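PDB 6LB7: calcium uptake protein 2, mitochondrial from Homo sapiens, which binds calcium through an EF-hand and probably helps regulate the uptake of calcium ions into mitochondria by the calcium uniporter. Local coordinates for residues B[29-32]-B[33-37]; B[100-103]-B[104-107]; B[214-217]-B[218-222]; B[260-264]-B[265-269]. All coordinates share one frame; numbering follows the deposited sequence.

Contact 1: residues B[29-32]-B[33-37]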
# COMPACT_ATOMS: atom_id res chain seq x y z
N THR B 29 -13.25 -14.18 26.20
CA THR B 29 -12.23 -15.18 26.50
C THR B 29 -11.51 -15.56 25.21
O THR B 29 -11.99 -15.27 24.12
CB THR B 29 -12.85 -16.44 27.10
OG1 THR B 29 -13.74 -17.03 26.14
CG2 THR B 29 -13.60 -16.11 28.42
N PRO B 30 -10.35 -16.22 25.32
CA PRO B 30 -9.70 -16.74 24.09
C PRO B 30 -10.61 -17.64 23.27
O PRO B 30 -10.58 -17.59 22.03
CB PRO B 30 -8.48 -17.49 24.64
CG PRO B 30 -8.15 -16.72 25.92
CD PRO B 30 -9.49 -16.34 26.51
N ARG B 31 -11.45 -18.44 23.93
CA ARG B 31 -12.45 -19.24 23.23
C ARG B 31 -13.39 -18.35 22.42
O ARG B 31 -13.64 -18.60 21.23
CB ARG B 31 -13.23 -20.09 24.23
CG ARG B 31 -14.30 -21.02 23.62
CD ARG B 31 -14.89 -21.93 24.71
NE ARG B 31 -15.77 -22.96 24.19
CZ ARG B 31 -17.04 -22.74 23.85
NH1 ARG B 31 -17.55 -21.52 23.99
NH2 ARG B 31 -17.80 -23.73 23.38
N ASP B 32 -13.95 -17.30 23.06
CA ASP B 32 -14.79 -16.33 22.36
C ASP B 32 -14.09 -15.79 21.13
O ASP B 32 -14.70 -15.65 20.06
CB ASP B 32 -15.13 -15.14 23.27
CG ASP B 32 -16.04 -15.49 24.42
OD1 ASP B 32 -16.73 -16.54 24.38
OD2 ASP B 32 -16.08 -14.68 25.37
N PHE B 33 -12.84 -15.36 21.30
CA PHE B 33 -12.10 -14.75 20.21
C PHE B 33 -11.97 -15.71 19.04
O PHE B 33 -12.25 -15.35 17.89
CB PHE B 33 -10.71 -14.31 20.69
CG PHE B 33 -9.82 -13.89 19.57
CD1 PHE B 33 -10.06 -12.72 18.88
CD2 PHE B 33 -8.76 -14.69 19.18
CE1 PHE B 33 -9.24 -12.34 17.84
CE2 PHE B 33 -7.95 -14.32 18.14
CZ PHE B 33 -8.19 -13.15 17.47
N LEU B 34 -11.54 -16.95 19.31
CA LEU B 34 -11.39 -17.93 18.25
C LEU B 34 -12.69 -18.13 17.48
O LEU B 34 -12.69 -18.18 16.25
CB LEU B 34 -10.91 -19.26 18.83
CG LEU B 34 -9.50 -19.24 19.41
CD1 LEU B 34 -9.27 -20.48 20.26
CD2 LEU B 34 -8.45 -19.13 18.29
N PHE B 35 -13.83 -18.22 18.20
CA PHE B 35 -15.12 -18.40 17.54
C PHE B 35 -15.49 -17.19 16.69
O PHE B 35 -16.01 -17.34 15.58
CB PHE B 35 -16.21 -18.67 18.58
CG PHE B 35 -16.14 -20.04 19.20
CD1 PHE B 35 -15.19 -20.97 18.78
CD2 PHE B 35 -17.04 -20.42 20.17
CE1 PHE B 35 -15.14 -22.23 19.33
CE2 PHE B 35 -16.98 -21.68 20.72
CZ PHE B 35 -16.03 -22.58 20.30
N SER B 36 -15.25 -15.98 17.19
CA SER B 36 -15.57 -14.79 16.41
C SER B 36 -14.75 -14.71 15.12
O SER B 36 -15.17 -14.07 14.15
CB SER B 36 -15.36 -13.54 17.26
OG SER B 36 -14.01 -13.13 17.26
N VAL B 37 -13.60 -15.37 15.08
CA VAL B 37 -12.79 -15.35 13.87
C VAL B 37 -13.28 -16.39 12.87
O VAL B 37 -13.28 -16.16 11.66
CB VAL B 37 -11.31 -15.56 14.26
CG1 VAL B 37 -10.48 -15.91 13.05
CG2 VAL B 37 -10.77 -14.30 14.96
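F33 O is gripped by S36 OG and V37 N, while F33 N donates back to T29 O at 2.9 Å. The S36 OG bond to F33 O is 2.9 Å long. This is the start of helix 30-38, and T29 is its N-cap. T29 and D32 form a capping box. D32 N donates to T29 OG1 at 3.1 Å, and T29 N donates to D32 OD2 at 3.0 Å, reaching that oxygen from above the carboxylate plane. Both oxygens have a further partner: D78 for T29 OG1 and S19 for D32 OD2. L34, F35 and S36 continue the helical bonds back to P30, R31 and D32. On the outer side, R31 meets F35 one turn on. CG of R31 lies over one face of the F35 ring in a CH-pi contact. The chain runs extended from CG to NE, carrying the guanidinium to the ring's edge, where NH2 lies in the ring plane. F35 CE2 then sits 3.3 Å from R31 CZ, over one guanidinium face but toward its rim, and the two planes are 66° apart. F33 and L34 instead serve the interior, touching L183 and I187 of helix 173-196, respectively. The box gives two backbone N-H groups at the helix start side-chain acceptors, and the second partners on both oxygens probably restrict the rotation of T29 and D32.

Contact 2: residues B[100-103]-B[104-107]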
# COMPACT_ATOMS: atom_id res chain seq x y z
N GLY B 100 4.70 -7.58 7.41
CA GLY B 100 4.03 -6.58 8.22
C GLY B 100 4.26 -6.68 9.71
O GLY B 100 3.91 -5.73 10.42
N PHE B 101 4.83 -7.78 10.20
CA PHE B 101 4.99 -7.94 11.64
C PHE B 101 5.98 -6.93 12.20
O PHE B 101 5.73 -6.34 13.26
CB PHE B 101 5.44 -9.36 12.00
CG PHE B 101 4.42 -10.42 11.70
CD1 PHE B 101 3.11 -10.08 11.35
CD2 PHE B 101 4.75 -11.77 11.77
CE1 PHE B 101 2.17 -11.06 11.06
CE2 PHE B 101 3.81 -12.76 11.49
CZ PHE B 101 2.52 -12.40 11.13
N HIS B 102 7.11 -6.71 11.52
CA HIS B 102 8.10 -5.79 12.07
C HIS B 102 7.59 -4.36 12.05
O HIS B 102 7.84 -3.58 12.97
CB HIS B 102 9.43 -5.91 11.30
CG HIS B 102 10.58 -5.27 12.01
ND1 HIS B 102 11.35 -4.28 11.45
CD2 HIS B 102 11.08 -5.47 13.26
CE1 HIS B 102 12.28 -3.90 12.31
NE2 HIS B 102 12.13 -4.60 13.42
N VAL B 103 6.86 -4.00 11.00
CA VAL B 103 6.16 -2.72 10.91
C VAL B 103 5.23 -2.54 12.10
O VAL B 103 5.23 -1.49 12.76
CB VAL B 103 5.39 -2.64 9.58
CG1 VAL B 103 4.39 -1.50 9.60
CG2 VAL B 103 6.37 -2.52 8.42
N ALA B 104 4.41 -3.55 12.40
CA ALA B 104 3.51 -3.43 13.54
C ALA B 104 4.29 -3.26 14.83
O ALA B 104 3.88 -2.49 15.71
CB ALA B 104 2.60 -4.66 13.64
N PHE B 105 5.40 -3.98 14.97
CA PHE B 105 6.23 -3.86 16.17
C PHE B 105 6.78 -2.44 16.29
O PHE B 105 6.67 -1.80 17.35
CB PHE B 105 7.37 -4.89 16.12
CG PHE B 105 8.31 -4.83 17.29
CD1 PHE B 105 8.02 -5.52 18.47
CD2 PHE B 105 9.50 -4.10 17.22
CE1 PHE B 105 8.89 -5.47 19.56
CE2 PHE B 105 10.37 -4.05 18.30
CZ PHE B 105 10.07 -4.73 19.47
N LYS B 106 7.33 -1.92 15.20
CA LYS B 106 7.99 -0.62 15.23
C LYS B 106 6.97 0.51 15.38
O LYS B 106 7.31 1.57 15.92
CB LYS B 106 8.84 -0.42 13.98
CG LYS B 106 10.09 -1.29 13.91
CD LYS B 106 10.95 -1.19 15.21
CE LYS B 106 11.69 0.16 15.35
NZ LYS B 106 12.20 0.38 16.76
N MET B 107 5.73 0.30 14.91
CA MET B 107 4.68 1.30 15.13
C MET B 107 4.39 1.48 16.61
O MET B 107 4.12 2.60 17.06
CB MET B 107 3.39 0.90 14.39
CG MET B 107 3.40 1.15 12.90
SD MET B 107 3.55 2.91 12.53
CE MET B 107 1.97 3.52 13.09
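Helix 99-108 leads into the calcium-binding EF-hand loop, and on it H102 lies beside K106 one turn later. The two side chains point the same way. K106 CG sits over one face of the imidazole, toward its rim, 3.8 Å from H102 CE1, in a CH-pi contact. With CG anti to its carbonyl carbon (chi1 -70°), the lysine starts close over the histidine; bends at chi2 and chi3 then turn it away. As the entering helix of the EF-hand, this segment brings K106 close to the first loop residues. K106 NZ forms a salt bridge with the calcium ligand D109. With an alanine at K106, D109 would probably lose its lysine partner, keeping the calcium ion, and the H102 face would lose the methylenes packed on it. On another side, V103 CG1 and M107 CG meet at 4.3 Å, an apolar pair. V103 and M107 also pack against a neighbouring protein chain. F105 turns to the interior, where its ring meets Y173 and F176 of helix 173-196 edge-to-face. A104, F105, K106 and M107 each donate their backbone N to the O of the residue four earlier, among them K106 N to H102 O at 2.8 Å.

Contact 3: residues B[214-217]-B[218-222]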
# COMPACT_ATOMS: atom_id res chain seq x y z
N PHE B 214 -17.60 -17.32 3.86
CA PHE B 214 -18.05 -15.95 4.06
C PHE B 214 -18.61 -15.32 2.79
O PHE B 214 -18.71 -14.09 2.70
CB PHE B 214 -16.92 -15.09 4.63
CG PHE B 214 -16.53 -15.48 6.03
CD1 PHE B 214 -17.38 -15.21 7.10
CD2 PHE B 214 -15.34 -16.14 6.28
CE1 PHE B 214 -17.03 -15.58 8.40
CE2 PHE B 214 -14.98 -16.52 7.56
CZ PHE B 214 -15.83 -16.24 8.63
N THR B 215 -18.98 -16.14 1.81
CA THR B 215 -19.42 -15.67 0.50
C THR B 215 -20.93 -15.86 0.38
O THR B 215 -21.41 -16.99 0.32
CB THR B 215 -18.70 -16.42 -0.61
OG1 THR B 215 -17.31 -16.08 -0.59
CG2 THR B 215 -19.31 -16.06 -1.97
N ASN B 216 -21.66 -14.76 0.31
CA ASN B 216 -23.11 -14.74 0.19
C ASN B 216 -23.54 -13.77 -0.91
O ASN B 216 -24.52 -13.04 -0.79
CB ASN B 216 -23.74 -14.35 1.53
CG ASN B 216 -25.22 -14.66 1.60
OD1 ASN B 216 -25.69 -15.68 1.11
ND2 ASN B 216 -25.97 -13.76 2.23
N THR B 217 -22.80 -13.76 -2.01
CA THR B 217 -23.02 -12.82 -3.09
C THR B 217 -23.87 -13.45 -4.20
O THR B 217 -24.15 -14.65 -4.19
CB THR B 217 -21.68 -12.34 -3.62
OG1 THR B 217 -20.90 -13.48 -3.99
CG2 THR B 217 -20.93 -11.59 -2.54
N GLU B 218 -24.27 -12.62 -5.17
CA GLU B 218 -25.30 -13.02 -6.13
C GLU B 218 -24.89 -14.18 -7.02
O GLU B 218 -25.75 -14.90 -7.53
CB GLU B 218 -25.70 -11.82 -7.01
CG GLU B 218 -24.58 -11.31 -7.91
CD GLU B 218 -23.55 -10.43 -7.19
OE1 GLU B 218 -23.63 -10.23 -5.94
OE2 GLU B 218 -22.66 -9.92 -7.89
N ASN B 219 -23.59 -14.41 -7.21
CA ASN B 219 -23.13 -15.51 -8.05
C ASN B 219 -22.79 -16.77 -7.26
O ASN B 219 -22.18 -17.68 -7.82
CB ASN B 219 -21.90 -15.08 -8.86
CG ASN B 219 -22.28 -14.36 -10.10
OD1 ASN B 219 -23.29 -14.68 -10.74
ND2 ASN B 219 -21.50 -13.35 -10.47
N LYS B 220 -23.19 -16.86 -6.00
CA LYS B 220 -22.73 -18.00 -5.21
C LYS B 220 -23.32 -19.32 -5.70
O LYS B 220 -22.69 -20.36 -5.50
CB LYS B 220 -23.03 -17.79 -3.73
CG LYS B 220 -24.43 -18.19 -3.28
CD LYS B 220 -24.55 -18.02 -1.77
CE LYS B 220 -25.98 -17.99 -1.31
NZ LYS B 220 -26.50 -19.36 -1.17
N ASP B 221 -24.47 -19.32 -6.37
CA ASP B 221 -25.01 -20.61 -6.83
C ASP B 221 -24.12 -21.24 -7.88
O ASP B 221 -24.02 -22.48 -7.96
CB ASP B 221 -26.42 -20.44 -7.39
CG ASP B 221 -26.41 -19.84 -8.79
OD1 ASP B 221 -26.32 -18.61 -8.88
OD2 ASP B 221 -26.45 -20.61 -9.79
N ILE B 222 -23.44 -20.43 -8.69
CA ILE B 222 -22.56 -20.96 -9.72
C ILE B 222 -21.32 -21.59 -9.10
O ILE B 222 -20.86 -22.64 -9.55
CB ILE B 222 -22.18 -19.84 -10.70
CG1 ILE B 222 -23.43 -19.32 -11.43
CG2 ILE B 222 -21.13 -20.33 -11.69
CD1 ILE B 222 -23.16 -18.13 -12.35
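E218 follows T217 in a type I beta turn, T217 to K220, which leads from the loop after helix 204-211 into helix 220-230. The E218 side chain folds back toward T217. Its CG stands between the backbone N and the carbonyl carbon (chi1 65°), and a bend at chi2 brings OE1 to 3.7 Å from T217 CB, a van der Waals approach. N219 comes next and holds the N-cap position, but its side chain makes no capping bond. K220 closes the turn: its N donates to T217 O at 3.0 Å. The bond bends to 151° at the hydrogen, and the donor stands above the carbonyl plane. The lysine chain then runs alongside N216, pointing the same way. K220 CE lies 3.4 Å from N216 OD1, so a methylene, not the ammonium nitrogen, makes the closest approach. K220 CD also comes to 3.9 Å from T215 O, and T215 OG1 is hydrogen-bonded to N317 of helix 308-320. An alanine at K220 would keep the backbone turn bond, but N216 would probably lose the aliphatic chain beside it and its amide would be freer to turn. Beyond K220 the first helical turn is under way, with I222 N bonded to N219 O at 3.1 Å.

Contact 4: residues B[260-264]-B[265-269]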
# COMPACT_ATOMS: atom_id res chain seq x y z
N GLN B 260 -4.51 -7.50 -12.54
CA GLN B 260 -4.91 -6.37 -13.36
C GLN B 260 -3.95 -6.18 -14.52
O GLN B 260 -4.36 -5.78 -15.62
CB GLN B 260 -4.97 -5.08 -12.54
CG GLN B 260 -5.66 -3.94 -13.28
CD GLN B 260 -5.63 -2.63 -12.52
OE1 GLN B 260 -4.57 -2.20 -12.05
NE2 GLN B 260 -6.79 -2.00 -12.39
N MET B 261 -2.66 -6.47 -14.32
CA MET B 261 -1.73 -6.30 -15.43
C MET B 261 -1.99 -7.31 -16.54
O MET B 261 -1.89 -6.96 -17.72
CB MET B 261 -0.30 -6.36 -14.92
CG MET B 261 0.14 -5.06 -14.23
SD MET B 261 1.76 -5.30 -13.50
CE MET B 261 2.08 -3.71 -12.75
N PHE B 262 -2.32 -8.56 -16.19
CA PHE B 262 -2.74 -9.51 -17.22
C PHE B 262 -3.99 -9.02 -17.94
O PHE B 262 -4.10 -9.13 -19.16
CB PHE B 262 -3.02 -10.88 -16.61
CG PHE B 262 -1.80 -11.70 -16.33
CD1 PHE B 262 -0.76 -11.76 -17.24
CD2 PHE B 262 -1.68 -12.41 -15.14
CE1 PHE B 262 0.36 -12.50 -16.99
CE2 PHE B 262 -0.55 -13.17 -14.88
CZ PHE B 262 0.47 -13.21 -15.81
N SER B 263 -4.96 -8.51 -17.18
CA SER B 263 -6.18 -8.01 -17.81
C SER B 263 -5.87 -6.86 -18.76
O SER B 263 -6.40 -6.81 -19.88
CB SER B 263 -7.16 -7.57 -16.73
OG SER B 263 -8.34 -7.07 -17.33
N LEU B 264 -5.00 -5.94 -18.35
CA LEU B 264 -4.65 -4.82 -19.22
C LEU B 264 -3.89 -5.31 -20.45
O LEU B 264 -4.02 -4.73 -21.53
CB LEU B 264 -3.84 -3.79 -18.44
CG LEU B 264 -4.64 -2.99 -17.40
CD1 LEU B 264 -3.70 -2.23 -16.45
CD2 LEU B 264 -5.60 -2.03 -18.09
N ALA B 265 -3.12 -6.38 -20.31
CA ALA B 265 -2.44 -6.98 -21.44
C ALA B 265 -3.36 -7.83 -22.30
O ALA B 265 -2.88 -8.40 -23.29
CB ALA B 265 -1.26 -7.83 -20.96
N HIS B 266 -4.65 -7.93 -21.97
CA HIS B 266 -5.58 -8.83 -22.65
C HIS B 266 -5.04 -10.25 -22.70
O HIS B 266 -5.21 -10.98 -23.68
CB HIS B 266 -5.91 -8.32 -24.06
CG HIS B 266 -6.41 -6.91 -24.08
ND1 HIS B 266 -5.66 -5.86 -24.58
CD2 HIS B 266 -7.56 -6.36 -23.63
CE1 HIS B 266 -6.34 -4.74 -24.45
NE2 HIS B 266 -7.50 -5.01 -23.87
N ARG B 267 -4.37 -10.67 -21.62
CA ARG B 267 -3.90 -12.04 -21.52
C ARG B 267 -4.84 -12.81 -20.61
O ARG B 267 -4.99 -12.45 -19.43
CB ARG B 267 -2.47 -12.10 -20.99
CG ARG B 267 -1.43 -12.04 -22.09
CD ARG B 267 -0.02 -12.17 -21.56
NE ARG B 267 0.32 -13.52 -21.13
CZ ARG B 267 1.46 -13.81 -20.51
NH1 ARG B 267 2.35 -12.85 -20.28
NH2 ARG B 267 1.72 -15.06 -20.12
N PRO B 268 -5.51 -13.84 -21.11
CA PRO B 268 -6.34 -14.66 -20.22
C PRO B 268 -5.49 -15.30 -19.13
O PRO B 268 -4.34 -15.69 -19.36
CB PRO B 268 -6.95 -15.71 -21.16
CG PRO B 268 -6.78 -15.14 -22.54
CD PRO B 268 -5.51 -14.34 -22.49
N VAL B 269 -6.07 -15.40 -17.94
CA VAL B 269 -5.38 -15.95 -16.79
C VAL B 269 -5.63 -17.46 -16.80
O VAL B 269 -6.59 -17.96 -16.21
CB VAL B 269 -5.83 -15.30 -15.49
CG1 VAL B 269 -5.03 -15.86 -14.32
CG2 VAL B 269 -5.64 -13.82 -15.59
O HOH W 1 -3.23 -4.24 -24.84
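This is a local contact at the C-terminal end of helix 252-264, where F262 packs against the chain as it turns off toward helix 271-282. F262 O accepts from R267 N at 2.9 Å, a nearly straight bond, and S263 O accepts from H266 N at 2.9 Å with the donor well above the carbonyl plane. These two bonds, with positive phi at H266 (52°), make a Schellman motif that ends the helix. A265 N still makes a regular helical bond to M261 O. After the turn the R267 side chain comes back across F262. The F262 ring presents its edge, through CE1, to the guanidinium face. CE1 lies over the centre of that face, 3.9 Å from R267 CZ, and the two planes are 70° apart. A bend at chi3 (73°) helps set the guanidinium there. R267 NH2 forms a salt bridge with E273 of the next helix. V269 CG2 touches F262 CB at 4.1 Å, an apolar contact between the loop and the helix. L264 O lies over one face of the H266 ring, toward its rim, and a water links H266 ND1 to L264 O through two weak bonds. M261, F262 and A265 also pack on apolar side chains of a neighbouring protein chain.

How the contacts relate
The four contacts follow one another along the chain. Contacts 1 and 2 lie on helices that both pack against helix 173-196, yet their nearest atoms are about 12 Å apart. Contact 2 is the one tied to the calcium site: the F105 side chain is about 7 Å from the ion. Contacts 1 and 3 touch, with V37 O 4.0 Å from F214 CZ. The centres of contacts 3 and 4 are about 24 Å apart, and helix 239-249 comes between them in sequence. Contact 4 is farthest from contact 1, about 40 Å between centres. Contacts 2 and 4 both meet a neighbouring protein chain, though about 33 Å separates their centres.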